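PDB 2I0M: phosphate-specific transport system accessory protein PhoU homolog from Streptococcus pneumoniae, which forms homodimers, binds zinc and probably takes part in regulating phosphate uptake. Local coordinates for residues 101-113 with 176-188. Sequence-based numbering, arbitrary orientation.
Sequences AKAVLQLKENQLA and SIPNGTQYLYIIG
Leu107 carries the apolar part of this contact: its CD2 lies 3.5 Å from CE2 of Tyr183, approaching the ring obliquely, while CD1 sits 3.8 Å from the OH of the same tyrosine. Leucine and tyrosine cross at about a right angle, and with CG of Leu107 anti to its carbonyl carbon (chi1 -74°) the branched end puts CD2 against the ring and CD1 beside its hydroxyl end, a use for both methyls. Tyrosine suits a buried place near a polar neighbour, since its side chain also touches Ile166 and Leu119 while its hydroxyl hydrogen-bonds Lys37. Farther along the helices, small Ala103 lets Ile186 come close, CB to CG1 3.6 Å. Leu112 sets CD1 3.4 Å from OG of Ser176, and also touches Leu169.

The pairing joins the end of helix 74-105, and the chain leaving it, to the first turns of helix 177-209, within the all-helical fold of PhoU, whose sequence holds two PhoU domains.

Among the polar side chains, Gln182 lies against Ala103 and Gln106: its flexible chain bends at chi2 (-51°), bringing OE1 3.3 Å from CA of Ala103 and CD 3.3 Å from CB of Gln106, while its apolar CB packs on Leu107. Gln106 presents CB and CG to the Gln182 amide, and the two amide planes stand 78° apart. Buried Asn179 places its amide, a group with both donor and acceptor, beside the backbone of Lys108.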
# COMPACT_ATOMS: atom_id res chain seq x y z
N ALA A 101 -4.11 16.91 3.11
CA ALA A 101 -3.80 18.23 3.62
C ALA A 101 -3.03 19.05 2.58
O ALA A 101 -3.30 20.23 2.44
CB ALA A 101 -3.03 18.14 4.94
N LYS A 102 -2.10 18.43 1.85
CA LYS A 102 -1.37 19.11 0.77
C LYS A 102 -2.28 19.52 -0.39
O LYS A 102 -2.15 20.61 -0.93
CB LYS A 102 -0.21 18.27 0.24
CG LYS A 102 0.80 17.85 1.29
CD LYS A 102 1.98 17.15 0.65
CE LYS A 102 2.87 16.52 1.70
NZ LYS A 102 4.20 16.18 1.13
N ALA A 103 -3.21 18.64 -0.77
CA ALA A 103 -4.18 18.95 -1.81
C ALA A 103 -5.09 20.13 -1.42
O ALA A 103 -5.53 20.88 -2.28
CB ALA A 103 -5.01 17.72 -2.17
N VAL A 104 -5.36 20.28 -0.12
CA VAL A 104 -6.17 21.39 0.40
C VAL A 104 -5.47 22.73 0.20
O VAL A 104 -6.12 23.75 0.04
CB VAL A 104 -6.56 21.17 1.90
CG1 VAL A 104 -7.11 22.46 2.53
CG2 VAL A 104 -7.56 20.02 2.04
N LEU A 105 -4.13 22.72 0.20
CA LEU A 105 -3.34 23.93 -0.02
C LEU A 105 -3.34 24.35 -1.49
O LEU A 105 -3.04 25.50 -1.82
CB LEU A 105 -1.89 23.72 0.43
CG LEU A 105 -1.55 23.29 1.85
CD1 LEU A 105 -0.04 23.09 1.97
CD2 LEU A 105 -2.03 24.30 2.87
N GLN A 106 -3.67 23.41 -2.36
CA GLN A 106 -3.67 23.63 -3.80
C GLN A 106 -5.07 24.01 -4.30
O GLN A 106 -5.24 24.37 -5.47
CB GLN A 106 -3.13 22.40 -4.53
CG GLN A 106 -1.71 21.99 -4.11
CD GLN A 106 -0.67 23.04 -4.47
OE1 GLN A 106 -0.21 23.12 -5.60
NE2 GLN A 106 -0.30 23.86 -3.49
N LEU A 107 -6.05 23.93 -3.40
CA LEU A 107 -7.42 24.26 -3.75
C LEU A 107 -7.64 25.77 -3.92
O LEU A 107 -7.16 26.58 -3.12
CB LEU A 107 -8.41 23.68 -2.74
CG LEU A 107 -8.67 22.16 -2.80
CD1 LEU A 107 -9.68 21.74 -1.74
CD2 LEU A 107 -9.12 21.71 -4.18
N LYS A 108 -8.35 26.12 -4.98
CA LYS A 108 -8.71 27.51 -5.26
C LYS A 108 -10.22 27.67 -5.14
O LYS A 108 -10.99 26.79 -5.54
CB LYS A 108 -8.25 27.93 -6.66
CG LYS A 108 -6.76 27.72 -6.95
CD LYS A 108 -5.89 28.79 -6.29
CE LYS A 108 -4.44 28.70 -6.76
NZ LYS A 108 -3.76 27.46 -6.29
N GLU A 109 -10.63 28.80 -4.57
CA GLU A 109 -12.03 29.10 -4.39
C GLU A 109 -12.29 30.59 -4.60
O GLU A 109 -11.98 31.38 -3.71
CB GLU A 109 -12.50 28.70 -2.99
CG GLU A 109 -13.12 27.31 -2.90
CD GLU A 109 -14.47 27.34 -2.20
OE1 GLU A 109 -15.32 28.20 -2.56
OE2 GLU A 109 -14.68 26.51 -1.29
N ASN A 110 -12.82 31.00 -5.76
CA ASN A 110 -13.01 30.18 -6.99
C ASN A 110 -13.92 28.93 -6.95
O ASN A 110 -14.75 28.78 -6.04
CB ASN A 110 -11.66 29.89 -7.68
CG ASN A 110 -10.98 31.15 -8.20
OD1 ASN A 110 -11.61 32.21 -8.36
ND2 ASN A 110 -9.69 31.05 -8.48
N GLN A 111 -13.76 28.06 -7.95
CA GLN A 111 -14.68 26.94 -8.22
C GLN A 111 -13.96 25.90 -9.10
O GLN A 111 -12.98 26.25 -9.76
CB GLN A 111 -15.93 27.47 -8.93
CG GLN A 111 -15.66 28.19 -10.26
CD GLN A 111 -16.83 28.15 -11.22
OE1 GLN A 111 -16.73 27.60 -12.32
NE2 GLN A 111 -17.96 28.74 -10.82
N LEU A 112 -14.40 24.63 -9.14
CA LEU A 112 -15.54 24.07 -8.40
C LEU A 112 -15.25 22.63 -7.95
O LEU A 112 -14.17 22.10 -8.24
CB LEU A 112 -16.84 24.12 -9.24
CG LEU A 112 -16.82 23.88 -10.76
CD1 LEU A 112 -16.60 22.41 -11.11
CD2 LEU A 112 -18.10 24.39 -11.40
N ALA A 113 -16.20 22.02 -7.25
CA ALA A 113 -16.07 20.65 -6.74
C ALA A 113 -16.15 19.60 -7.85
O ALA A 113 -15.90 18.41 -7.61
CB ALA A 113 -17.12 20.38 -5.67
N SER A 176 -11.20 23.28 -15.50
CA SER A 176 -11.70 23.29 -14.12
C SER A 176 -10.65 22.48 -13.37
O SER A 176 -10.76 22.25 -12.16
CB SER A 176 -13.04 22.56 -13.97
OG SER A 176 -13.69 22.96 -12.77
N ILE A 177 -9.62 22.08 -14.11
CA ILE A 177 -8.72 20.98 -13.74
C ILE A 177 -7.69 21.21 -12.61
O ILE A 177 -7.20 20.23 -12.04
CB ILE A 177 -8.00 20.37 -14.99
CG1 ILE A 177 -6.96 21.34 -15.57
CG2 ILE A 177 -9.02 19.93 -16.04
CD1 ILE A 177 -5.82 20.66 -16.30
N PRO A 178 -7.31 22.48 -12.31
CA PRO A 178 -6.50 22.67 -11.10
C PRO A 178 -7.10 21.98 -9.88
O PRO A 178 -6.43 21.16 -9.25
CB PRO A 178 -6.50 24.20 -10.92
CG PRO A 178 -7.52 24.73 -11.89
CD PRO A 178 -7.54 23.75 -13.01
N ASN A 179 -8.36 22.29 -9.59
CA ASN A 179 -9.09 21.68 -8.50
C ASN A 179 -9.43 20.22 -8.75
O ASN A 179 -9.38 19.40 -7.84
CB ASN A 179 -10.38 22.45 -8.21
CG ASN A 179 -10.17 23.59 -7.24
OD1 ASN A 179 -11.12 24.08 -6.64
ND2 ASN A 179 -8.92 24.03 -7.08
N GLY A 180 -9.78 19.91 -10.00
CA GLY A 180 -10.14 18.55 -10.40
C GLY A 180 -9.04 17.58 -10.03
O GLY A 180 -9.27 16.63 -9.28
N THR A 181 -7.84 17.87 -10.53
CA THR A 181 -6.61 17.12 -10.24
C THR A 181 -6.40 16.94 -8.73
O THR A 181 -5.97 15.87 -8.29
CB THR A 181 -5.38 17.82 -10.88
OG1 THR A 181 -5.63 18.09 -12.26
CG2 THR A 181 -4.14 16.95 -10.78
N GLN A 182 -6.74 17.97 -7.96
CA GLN A 182 -6.59 17.93 -6.51
C GLN A 182 -7.62 17.00 -5.84
O GLN A 182 -7.26 16.22 -4.95
CB GLN A 182 -6.64 19.35 -5.91
CG GLN A 182 -5.46 20.26 -6.33
CD GLN A 182 -4.08 19.62 -6.11
OE1 GLN A 182 -3.81 19.03 -5.05
NE2 GLN A 182 -3.21 19.74 -7.10
N TYR A 183 -8.87 17.07 -6.29
CA TYR A 183 -9.90 16.14 -5.82
C TYR A 183 -9.69 14.70 -6.30
O TYR A 183 -10.17 13.76 -5.66
CB TYR A 183 -11.30 16.63 -6.20
CG TYR A 183 -11.81 17.71 -5.28
CD1 TYR A 183 -12.41 17.38 -4.06
CD2 TYR A 183 -11.70 19.06 -5.62
CE1 TYR A 183 -12.89 18.37 -3.21
CE2 TYR A 183 -12.17 20.05 -4.77
CZ TYR A 183 -12.76 19.70 -3.56
OH TYR A 183 -13.23 20.67 -2.71
N LEU A 184 -8.98 14.51 -7.41
CA LEU A 184 -8.57 13.17 -7.81
C LEU A 184 -7.58 12.60 -6.81
O LEU A 184 -7.74 11.46 -6.36
CB LEU A 184 -8.01 13.13 -9.25
CG LEU A 184 -9.01 13.26 -10.41
CD1 LEU A 184 -8.30 13.20 -11.76
CD2 LEU A 184 -10.14 12.22 -10.35
N TYR A 185 -6.57 13.39 -6.43
CA TYR A 185 -5.58 12.97 -5.43
C TYR A 185 -6.26 12.64 -4.11
O TYR A 185 -6.00 11.58 -3.55
CB TYR A 185 -4.52 14.03 -5.18
CG TYR A 185 -3.72 14.43 -6.40
CD1 TYR A 185 -3.45 13.52 -7.43
CD2 TYR A 185 -3.18 15.72 -6.50
CE1 TYR A 185 -2.71 13.89 -8.53
CE2 TYR A 185 -2.43 16.09 -7.61
CZ TYR A 185 -2.20 15.18 -8.62
OH TYR A 185 -1.46 15.55 -9.72
N ILE A 186 -7.14 13.53 -3.65
CA ILE A 186 -7.84 13.36 -2.39
C ILE A 186 -8.55 12.02 -2.31
O ILE A 186 -8.42 11.30 -1.32
CB ILE A 186 -8.83 14.53 -2.11
CG1 ILE A 186 -8.06 15.79 -1.71
CG2 ILE A 186 -9.84 14.14 -1.03
CD1 ILE A 186 -8.80 17.08 -1.95
N ILE A 187 -9.30 11.69 -3.36
CA ILE A 187 -10.06 10.44 -3.33
C ILE A 187 -9.14 9.22 -3.45
O ILE A 187 -9.45 8.17 -2.90
CB ILE A 187 -11.25 10.41 -4.35
CG1 ILE A 187 -10.77 10.43 -5.80
CG2 ILE A 187 -12.21 11.55 -4.06
CD1 ILE A 187 -11.79 9.92 -6.80
N GLY A 188 -8.00 9.40 -4.12
CA GLY A 188 -6.96 8.39 -4.17
C GLY A 188 -6.30 8.16 -2.81
O GLY A 188 -5.93 7.03 -2.47